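Local atomic coordinates of flavodoxin (Bacillus cereus, PDB entry 6GAQ), a protein that binds flavin mononucleotide and carries electrons, probably serving as a low-potential electron donor to several redox enzymes. Residues A[51-56]-A[80-85]; A[11-16]-A[27-32]; A[36-41]-A[149-154]. All blocks are in the same frame, centred on the assembly; numbering follows the deposited sequence.

Interaction 1 of 3, residues A[51-56]-A[80-85]; sequences EELLAY and DDLENI
Glu-51 and Ile-85 mark the closest approach of the two backbones, with their CA atoms 6.8 Å apart. Residues 51-55 belong to a 3-10 segment that begins earlier in the chain. Residues 80-85 start in helix 73-81 and lead on into a loop. No hydrogen bond joins the two segments, and the contact is made by side chains. Ile-85 contributes most to the contact. Its CG1 sits between the backbone N and the carbonyl carbon (chi1 46°), which leaves CG2 beside the N. That methyl meets OE1 of Glu-51 at 4.1 Å, a plain van der Waals touch. The two side chains run antiparallel alongside one another. Leu-54 reaches the same CG2 more loosely, through CD1 at 4.4 Å. In this open-sheet flavodoxin fold the 3-10 segment belongs to the connection between strands 40-44 and 58-63, and here it packs against the chain leaving helix 73-81. Deeper in, Leu-53 and Leu-82 meet roughly perpendicular, their CD2 methyls 4.0 Å apart. Leu-53 also packs on Leu-12 of the sheet and on Met-48. Beside this apolar contact, OD2 of Asp-81 accepts a hydrogen bond from the backbone N of Ala-50, the residue before Glu-51.

Interaction 2 of 3, residues A[11-16]-A[27-32]; sequences ILIAYA and DLIKVS
Ile-13 projects from strand 11-16 straight at helix 21-35, and its CD1 methyl makes the whole close contact. CD1 lies 3.7 Å from the backbone N of Lys-30. It is 3.8 Å from CB of the same lysine. The methyl therefore rests on the helix backbone itself, with Ile-29 beside it: CG2 of Ile-29 stands 4.1 Å from CD1 of Ile-13. CG1 of Ile-13 is anti to the carbonyl carbon and chi2 is extended (173°), which carries CD1 out to the helix. Both isoleucines are buried, and the CA atoms of Ile-13 and Lys-30 are 7.5 Å apart. No hydrogen bond links the segments.

The other side is looser and more polar. Lys-30 meets Ile-13 with the root of its side chain alone. Its CG is anti to the backbone N (chi1 159°), and the chain runs extended until a bend at chi4, which takes the amine off toward the neighbouring strand. NZ then hydrogen-bonds the backbone O of Val-40 on the edge strand 40-44. A long, weak ion pair to Asp-34 adds to this. Around the buried methyl, Ile-13 also packs on Ala-26, Val-40 and Leu-42. Ile-29 lies on Ala-147 of helix 137-152.

Strand 11-16, helix 21-35 and strand 40-44 form a beta-alpha-beta unit. The turn between its first strand and its helix carries FMN-binding residues, including Ser-17 and Ser-19, as is usual for the phosphate-binding loop of flavodoxins.

Interaction 3 of 3, residues A[36-41]-A[149-154]; sequences FDHEVV and AFAEKF
Phe-36 and Ala-151 meet in a CH-pi contact where the chain leaving helix 21-35 passes helix 137-152, on one face of the flavodoxin alpha/beta sandwich. Helix 21-35 has just finished at Phe-36, and helix 137-152 is running out to the C-terminus. CB of Ala-151 sits over one face of the Phe-36 ring. It is 3.7 Å from the ring centroid and 18° off the normal. The methyl is shifted toward the rim, so its nearest ring atoms are CD1 and CE1 of Phe-36, each 3.6 Å away. CG of Phe-36 is anti to the carbonyl carbon (chi1 -47°), which turns the ring's face to Ala-151.

His-38 forms the second half of this shell. Its ring and that of Phe-154 make a T-shaped pair, with the edge of Phe-154 toward the face of the imidazole. The centroids are 5.9 Å apart and the planes stand at 66°. CB of Phe-154 also comes obliquely to the imidazole, 3.8 Å from NE2 of His-38. The carbonyl O of Ala-151 lies at the edge of the imidazole, near its plane. It is 4.4 Å from NE2 of His-38, and no hydrogen bond is formed there.

Farther out, His-38 packs on Ile-11 of the central sheet and on Lys-10. Phe-154 also touches Lys-10. Ala-151 also touches Leu-33 of helix 21-35, a contact between the two helices. Lys-153 turns to the opposite edge strand, where its NZ hydrogen-bonds the backbone O of Val-124. The backbone of the last residue is still hydrogen-bonded to the preceding turn: N of Phe-154 donates to O of Ala-151 at 2.9 Å.

Overall arrangement
The three contacts divide between the two faces of the sheet. Interaction 1 lies on one face. Interactions 2 and 3 share the other, with centres about 10 Å apart. Interaction 2 is the most central and joins helix to strand through aliphatic groups. Interaction 1 is largely buried and mostly aliphatic, with one exposed carboxylate at its margin, and joins a loop to the chain leading on from helix 73-81. Interaction 3 is only partly buried and relies on aromatic rings. Backbone pairing in the sheet ties interactions 2 and 3 together, as Ile-13 N lies 2.8 Å from Val-41 O. Interaction 1 reaches the sheet by packing: Tyr-56 CE2 is 3.6 Å from Leu-12 CB.

Interaction 1 of 3, residues A[51-56]-A[80-85]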
loop_
_atom_site.group_PDB
_atom_site.type_symbol
_atom_site.label_atom_id
_atom_site.label_comp_id
_atom_site.label_asym_id
_atom_site.label_seq_id
_atom_site.Cartn_x
_atom_site.Cartn_y
_atom_site.Cartn_z
ATOM N N GLU A 51 3.945 -4.061 -14.607
ATOM C CA GLU A 51 4.073 -3.024 -15.625
ATOM C C GLU A 51 2.956 -1.992 -15.546
ATOM O O GLU A 51 3.139 -0.860 -16.006
ATOM C CB GLU A 51 4.085 -3.658 -17.017
ATOM C CG GLU A 51 5.420 -4.251 -17.432
ATOM C CD GLU A 51 6.204 -3.329 -18.344
ATOM O OE1 GLU A 51 7.425 -3.545 -18.503
ATOM O OE2 GLU A 51 5.601 -2.389 -18.902
ATOM N N GLU A 52 1.810 -2.358 -14.968
ATOM C CA GLU A 52 0.637 -1.491 -14.977
ATOM C C GLU A 52 0.837 -0.209 -14.176
ATOM O O GLU A 52 0.091 0.755 -14.381
ATOM C CB GLU A 52 -0.573 -2.252 -14.431
ATOM C CG GLU A 52 -0.919 -3.516 -15.206
ATOM C CD GLU A 52 -1.906 -4.399 -14.465
ATOM O OE1 GLU A 52 -1.601 -5.593 -14.256
ATOM O OE2 GLU A 52 -2.988 -3.899 -14.088
ATOM N N LEU A 53 1.821 -0.174 -13.274
ATOM C CA LEU A 53 1.972 0.962 -12.371
ATOM C C LEU A 53 2.397 2.238 -13.086
ATOM O O LEU A 53 2.166 3.332 -12.561
ATOM C CB LEU A 53 2.985 0.631 -11.271
ATOM C CG LEU A 53 2.485 -0.066 -10.002
ATOM C CD1 LEU A 53 1.928 -1.450 -10.303
ATOM C CD2 LEU A 53 3.604 -0.151 -8.976
ATOM N N LEU A 54 3.003 2.129 -14.268
ATOM C CA LEU A 54 3.571 3.293 -14.938
ATOM C C LEU A 54 2.524 4.180 -15.599
ATOM O O LEU A 54 2.859 5.291 -16.023
ATOM C CB LEU A 54 4.598 2.838 -15.970
ATOM C CG LEU A 54 5.616 1.836 -15.418
ATOM C CD1 LEU A 54 6.546 1.327 -16.508
ATOM C CD2 LEU A 54 6.399 2.479 -14.285
ATOM N N ALA A 55 1.274 3.726 -15.696
ATOM C CA ALA A 55 0.214 4.572 -16.227
ATOM C C ALA A 55 -0.272 5.600 -15.216
ATOM O O ALA A 55 -0.938 6.564 -15.605
ATOM C CB ALA A 55 -0.965 3.715 -16.691
ATOM N N TYR A 56 0.060 5.425 -13.941
ATOM C CA TYR A 56 -0.465 6.247 -12.863
ATOM C C TYR A 56 0.521 7.342 -12.473
ATOM O O TYR A 56 1.725 7.251 -12.726
ATOM C CB TYR A 56 -0.786 5.382 -11.642
ATOM C CG TYR A 56 -1.859 4.352 -11.890
ATOM C CD1 TYR A 56 -3.202 4.674 -11.749
ATOM C CD2 TYR A 56 -1.532 3.056 -12.269
ATOM C CE1 TYR A 56 -4.191 3.736 -11.976
ATOM C CE2 TYR A 56 -2.515 2.109 -12.498
ATOM C CZ TYR A 56 -3.842 2.455 -12.349
ATOM O OH TYR A 56 -4.823 1.518 -12.576
ATOM N N ASP A 80 8.872 -9.303 -6.240
ATOM C CA ASP A 80 9.942 -9.654 -7.167
ATOM C C ASP A 80 9.632 -9.169 -8.578
ATOM O O ASP A 80 10.550 -8.833 -9.335
ATOM C CB ASP A 80 10.170 -11.167 -7.166
ATOM C CG ASP A 80 10.837 -11.658 -5.895
ATOM O OD1 ASP A 80 11.258 -10.817 -5.073
ATOM O OD2 ASP A 80 10.941 -12.890 -5.719
ATOM N N ASP A 81 8.347 -9.121 -8.943
ATOM C CA ASP A 81 7.947 -8.650 -10.264
ATOM C C ASP A 81 8.323 -7.194 -10.497
ATOM O O ASP A 81 8.489 -6.784 -11.651
ATOM C CB ASP A 81 6.439 -8.830 -10.446
ATOM C CG ASP A 81 6.019 -8.829 -11.899
ATOM O OD1 ASP A 81 6.906 -8.812 -12.778
ATOM O OD2 ASP A 81 4.798 -8.848 -12.162
ATOM N N LEU A 82 8.462 -6.404 -9.432
ATOM C CA LEU A 82 8.820 -5.000 -9.581
ATOM C C LEU A 82 10.258 -4.804 -10.041
ATOM O O LEU A 82 10.614 -3.689 -10.428
ATOM C CB LEU A 82 8.599 -4.260 -8.259
ATOM C CG LEU A 82 7.146 -4.029 -7.834
ATOM C CD1 LEU A 82 7.036 -3.900 -6.323
ATOM C CD2 LEU A 82 6.574 -2.798 -8.511
ATOM N N GLU A 83 11.074 -5.863 -10.039
ATOM C CA GLU A 83 12.514 -5.728 -10.250
ATOM C C GLU A 83 12.860 -5.056 -11.575
ATOM O O GLU A 83 13.935 -4.458 -11.701
ATOM C CB GLU A 83 13.172 -7.111 -10.172
ATOM C CG GLU A 83 14.688 -7.126 -10.339
ATOM C CD GLU A 83 15.414 -6.414 -9.216
ATOM O OE1 GLU A 83 14.906 -6.428 -8.074
ATOM O OE2 GLU A 83 16.494 -5.839 -9.474
ATOM N N ASN A 84 11.968 -5.119 -12.561
ATOM C CA ASN A 84 12.289 -4.720 -13.926
ATOM C C ASN A 84 11.426 -3.563 -14.418
ATOM O O ASN A 84 10.974 -3.557 -15.565
ATOM C CB ASN A 84 12.155 -5.905 -14.878
ATOM C CG ASN A 84 13.383 -6.790 -14.883
ATOM O OD1 ASN A 84 14.326 -6.574 -14.122
ATOM N ND2 ASN A 84 13.383 -7.792 -15.756
ATOM N N ILE A 85 11.190 -2.559 -13.575
ATOM C CA ILE A 85 10.470 -1.360 -13.998
ATOM C C ILE A 85 11.080 -0.139 -13.326
ATOM O O ILE A 85 11.526 -0.201 -12.175
ATOM C CB ILE A 85 8.958 -1.439 -13.694
ATOM C CG1 ILE A 85 8.704 -1.940 -12.273
ATOM C CG2 ILE A 85 8.240 -2.303 -14.718
ATOM C CD1 ILE A 85 7.372 -1.497 -11.723
#

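Interaction 2 of 3, residues A[11-16]-A[27-32]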
loop_
_atom_site.group_PDB
_atom_site.type_symbol
_atom_site.label_atom_id
_atom_site.label_comp_id
_atom_site.label_asym_id
_atom_site.label_seq_id
_atom_site.Cartn_x
_atom_site.Cartn_y
_atom_site.Cartn_z
ATOM N N ILE A 11 -4.158 7.695 -9.379
ATOM C CA ILE A 11 -3.655 6.985 -8.210
ATOM C C ILE A 11 -4.155 5.548 -8.242
ATOM O O ILE A 11 -5.334 5.294 -8.515
ATOM C CB ILE A 11 -4.071 7.685 -6.901
ATOM C CG1 ILE A 11 -3.501 9.104 -6.855
ATOM C CG2 ILE A 11 -3.595 6.891 -5.694
ATOM C CD1 ILE A 11 -3.750 9.824 -5.548
ATOM N N LEU A 12 -3.252 4.610 -7.964
ATOM C CA LEU A 12 -3.567 3.189 -7.935
ATOM C C LEU A 12 -3.339 2.639 -6.535
ATOM O O LEU A 12 -2.322 2.937 -5.898
ATOM C CB LEU A 12 -2.713 2.415 -8.946
ATOM C CG LEU A 12 -2.413 0.947 -8.631
ATOM C CD1 LEU A 12 -3.641 0.077 -8.864
ATOM C CD2 LEU A 12 -1.235 0.450 -9.453
ATOM N N ILE A 13 -4.287 1.836 -6.062
ATOM C CA ILE A 13 -4.189 1.164 -4.772
ATOM C C ILE A 13 -4.154 -0.333 -5.054
ATOM O O ILE A 13 -5.190 -0.946 -5.339
ATOM C CB ILE A 13 -5.344 1.527 -3.833
ATOM C CG1 ILE A 13 -5.381 3.036 -3.589
ATOM C CG2 ILE A 13 -5.212 0.781 -2.513
ATOM C CD1 ILE A 13 -6.587 3.495 -2.804
ATOM N N ALA A 14 -2.965 -0.925 -4.984
ATOM C CA ALA A 14 -2.786 -2.361 -5.149
ATOM C C ALA A 14 -2.555 -2.980 -3.776
ATOM O O ALA A 14 -1.612 -2.601 -3.073
ATOM C CB ALA A 14 -1.617 -2.668 -6.085
ATOM N N TYR A 15 -3.413 -3.922 -3.393
ATOM C CA TYR A 15 -3.386 -4.482 -2.052
ATOM C C TYR A 15 -3.384 -6.003 -2.099
ATOM O O TYR A 15 -3.940 -6.618 -3.014
ATOM C CB TYR A 15 -4.578 -3.989 -1.211
ATOM C CG TYR A 15 -5.918 -4.556 -1.626
ATOM C CD1 TYR A 15 -6.425 -5.707 -1.031
ATOM C CD2 TYR A 15 -6.683 -3.935 -2.605
ATOM C CE1 TYR A 15 -7.649 -6.227 -1.407
ATOM C CE2 TYR A 15 -7.910 -4.447 -2.986
ATOM C CZ TYR A 15 -8.388 -5.593 -2.383
ATOM O OH TYR A 15 -9.608 -6.107 -2.758
ATOM N N ALA A 16 -2.749 -6.601 -1.092
ATOM C CA ALA A 16 -2.770 -8.042 -0.867
ATOM C C ALA A 16 -3.483 -8.289 0.455
ATOM O O ALA A 16 -2.996 -7.879 1.514
ATOM C CB ALA A 16 -1.357 -8.621 -0.844
ATOM N N ASP A 27 -10.061 0.170 1.163
ATOM C CA ASP A 27 -11.344 0.808 0.883
ATOM C C ASP A 27 -11.427 2.189 1.522
ATOM O O ASP A 27 -11.936 3.134 0.907
ATOM C CB ASP A 27 -12.488 -0.079 1.372
ATOM C CG ASP A 27 -12.617 -1.359 0.572
ATOM O OD1 ASP A 27 -12.180 -1.376 -0.598
ATOM O OD2 ASP A 27 -13.157 -2.349 1.110
ATOM N N LEU A 28 -10.933 2.325 2.755
ATOM C CA LEU A 28 -10.976 3.617 3.431
ATOM C C LEU A 28 -10.105 4.643 2.715
ATOM O O LEU A 28 -10.509 5.799 2.544
ATOM C CB LEU A 28 -10.540 3.464 4.887
ATOM C CG LEU A 28 -11.491 2.711 5.821
ATOM C CD1 LEU A 28 -10.769 2.280 7.087
ATOM C CD2 LEU A 28 -12.703 3.564 6.161
ATOM N N ILE A 29 -8.910 4.236 2.282
ATOM C CA ILE A 29 -8.005 5.169 1.617
ATOM C C ILE A 29 -8.594 5.640 0.292
ATOM O O ILE A 29 -8.487 6.819 -0.065
ATOM C CB ILE A 29 -6.622 4.521 1.427
ATOM C CG1 ILE A 29 -6.006 4.177 2.784
ATOM C CG2 ILE A 29 -5.700 5.441 0.641
ATOM C CD1 ILE A 29 -4.832 3.230 2.697
ATOM N N LYS A 30 -9.229 4.731 -0.454
ATOM C CA LYS A 30 -9.812 5.103 -1.740
ATOM C C LYS A 30 -10.908 6.147 -1.573
ATOM O O LYS A 30 -10.986 7.107 -2.349
ATOM C CB LYS A 30 -10.364 3.864 -2.447
ATOM C CG LYS A 30 -11.406 4.180 -3.508
ATOM C CD LYS A 30 -11.830 2.938 -4.272
ATOM C CE LYS A 30 -12.906 3.272 -5.291
ATOM N NZ LYS A 30 -12.525 4.452 -6.117
ATOM N N VAL A 31 -11.762 5.977 -0.562
ATOM C CA VAL A 31 -12.874 6.900 -0.359
ATOM C C VAL A 31 -12.360 8.301 -0.046
ATOM O O VAL A 31 -12.884 9.300 -0.556
ATOM C CB VAL A 31 -13.807 6.368 0.746
ATOM C CG1 VAL A 31 -14.717 7.463 1.246
ATOM C CG2 VAL A 31 -14.622 5.195 0.225
ATOM N N SER A 32 -11.320 8.399 0.787
ATOM C CA SER A 32 -10.699 9.696 1.044
ATOM C C SER A 32 -10.118 10.281 -0.235
ATOM O O SER A 32 -10.320 11.461 -0.544
ATOM C CB SER A 32 -9.610 9.563 2.107
ATOM O OG SER A 32 -8.795 10.721 2.148
#

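Interaction 3 of 3, residues A[36-41]-A[149-154]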
loop_
_atom_site.group_PDB
_atom_site.type_symbol
_atom_site.label_atom_id
_atom_site.label_comp_id
_atom_site.label_asym_id
_atom_site.label_seq_id
_atom_site.Cartn_x
_atom_site.Cartn_y
_atom_site.Cartn_z
ATOM N N PHE A 36 -11.102 14.179 -2.875
ATOM C CA PHE A 36 -10.303 14.942 -3.821
ATOM C C PHE A 36 -10.528 14.336 -5.198
ATOM O O PHE A 36 -10.395 13.123 -5.373
ATOM C CB PHE A 36 -8.820 14.902 -3.452
ATOM C CG PHE A 36 -8.544 15.161 -1.998
ATOM C CD1 PHE A 36 -8.527 14.118 -1.085
ATOM C CD2 PHE A 36 -8.299 16.446 -1.543
ATOM C CE1 PHE A 36 -8.273 14.354 0.253
ATOM C CE2 PHE A 36 -8.046 16.688 -0.206
ATOM C CZ PHE A 36 -8.033 15.640 0.694
ATOM N N ASP A 37 -10.882 15.165 -6.176
ATOM C CA ASP A 37 -11.344 14.619 -7.448
ATOM C C ASP A 37 -10.241 13.879 -8.203
ATOM O O ASP A 37 -10.020 14.120 -9.394
ATOM C CB ASP A 37 -11.945 15.731 -8.307
ATOM C CG ASP A 37 -13.245 16.264 -7.729
ATOM O OD1 ASP A 37 -14.032 15.458 -7.189
ATOM O OD2 ASP A 37 -13.476 17.489 -7.805
ATOM N N HIS A 38 -9.571 12.953 -7.515
ATOM C CA HIS A 38 -8.573 12.075 -8.102
ATOM C C HIS A 38 -9.244 10.852 -8.720
ATOM O O HIS A 38 -10.382 10.500 -8.394
ATOM C CB HIS A 38 -7.561 11.622 -7.045
ATOM C CG HIS A 38 -6.667 12.713 -6.542
ATOM N ND1 HIS A 38 -6.151 13.695 -7.360
ATOM C CD2 HIS A 38 -6.189 12.969 -5.301
ATOM C CE1 HIS A 38 -5.396 14.510 -6.645
ATOM N NE2 HIS A 38 -5.403 14.093 -5.393
ATOM N N GLU A 39 -8.515 10.194 -9.619
ATOM C CA GLU A 39 -8.972 8.967 -10.265
ATOM C C GLU A 39 -8.310 7.790 -9.557
ATOM O O GLU A 39 -7.110 7.552 -9.727
ATOM C CB GLU A 39 -8.636 8.984 -11.754
ATOM C CG GLU A 39 -9.817 8.700 -12.666
ATOM C CD GLU A 39 -9.475 8.891 -14.130
ATOM O OE1 GLU A 39 -8.380 9.414 -14.422
ATOM O OE2 GLU A 39 -10.303 8.518 -14.988
ATOM N N VAL A 40 -9.090 7.056 -8.769
ATOM C CA VAL A 40 -8.564 6.067 -7.834
ATOM C C VAL A 40 -9.011 4.683 -8.286
ATOM O O VAL A 40 -10.204 4.358 -8.241
ATOM C CB VAL A 40 -9.018 6.353 -6.398
ATOM C CG1 VAL A 40 -8.290 5.448 -5.417
ATOM C CG2 VAL A 40 -8.790 7.818 -6.059
ATOM N N VAL A 41 -8.051 3.860 -8.706
ATOM C CA VAL A 41 -8.294 2.475 -9.095
ATOM C C VAL A 41 -7.880 1.568 -7.945
ATOM O O VAL A 41 -6.837 1.781 -7.312
ATOM C CB VAL A 41 -7.536 2.118 -10.389
ATOM C CG1 VAL A 41 -7.679 0.635 -10.712
ATOM C CG2 VAL A 41 -8.036 2.967 -11.548
ATOM N N ALA A 149 -2.859 13.133 3.816
ATOM C CA ALA A 149 -1.490 13.607 3.630
ATOM C C ALA A 149 -0.945 13.192 2.268
ATOM O O ALA A 149 -0.196 13.945 1.635
ATOM C CB ALA A 149 -0.594 13.081 4.750
ATOM N N PHE A 150 -1.310 11.994 1.804
ATOM C CA PHE A 150 -0.924 11.573 0.463
ATOM C C PHE A 150 -1.558 12.468 -0.593
ATOM O O PHE A 150 -0.913 12.824 -1.587
ATOM C CB PHE A 150 -1.319 10.114 0.240
ATOM C CG PHE A 150 -0.769 9.520 -1.025
ATOM C CD1 PHE A 150 0.526 9.032 -1.071
ATOM C CD2 PHE A 150 -1.550 9.440 -2.167
ATOM C CE1 PHE A 150 1.035 8.482 -2.234
ATOM C CE2 PHE A 150 -1.048 8.889 -3.331
ATOM C CZ PHE A 150 0.246 8.409 -3.364
ATOM N N ALA A 151 -2.823 12.845 -0.392
ATOM C CA ALA A 151 -3.483 13.749 -1.328
ATOM C C ALA A 151 -2.857 15.136 -1.301
ATOM O O ALA A 151 -2.831 15.822 -2.331
ATOM C CB ALA A 151 -4.976 13.833 -1.012
ATOM N N GLU A 152 -2.350 15.567 -0.143
ATOM C CA GLU A 152 -1.674 16.857 -0.068
ATOM C C GLU A 152 -0.388 16.862 -0.882
ATOM O O GLU A 152 0.061 17.925 -1.324
ATOM C CB GLU A 152 -1.385 17.216 1.389
ATOM C CG GLU A 152 -2.589 17.762 2.142
ATOM C CD GLU A 152 -2.374 17.793 3.642
ATOM O OE1 GLU A 152 -3.353 18.036 4.379
ATOM O OE2 GLU A 152 -1.227 17.574 4.086
ATOM N N LYS A 153 0.217 15.690 -1.089
ATOM C CA LYS A 153 1.377 15.582 -1.965
ATOM C C LYS A 153 1.012 15.726 -3.436
ATOM O O LYS A 153 1.916 15.812 -4.274
ATOM C CB LYS A 153 2.081 14.243 -1.739
ATOM C CG LYS A 153 2.473 13.982 -0.294
ATOM C CD LYS A 153 3.585 14.914 0.154
ATOM C CE LYS A 153 3.703 14.939 1.669
ATOM N NZ LYS A 153 3.749 13.567 2.245
ATOM N N PHE A 154 -0.275 15.755 -3.764
ATOM C CA PHE A 154 -0.725 15.881 -5.145
ATOM C C PHE A 154 -1.463 17.194 -5.357
ATOM O O PHE A 154 -2.248 17.321 -6.296
ATOM C CB PHE A 154 -1.630 14.708 -5.527
ATOM C CG PHE A 154 -0.894 13.420 -5.739
ATOM C CD1 PHE A 154 -0.352 12.734 -4.667
ATOM C CD2 PHE A 154 -0.744 12.894 -7.010
ATOM C CE1 PHE A 154 0.327 11.551 -4.857
ATOM C CE2 PHE A 154 -0.066 11.708 -7.206
ATOM C CZ PHE A 154 0.470 11.036 -6.127
ATOM O OXT PHE A 154 -1.302 18.145 -4.592
#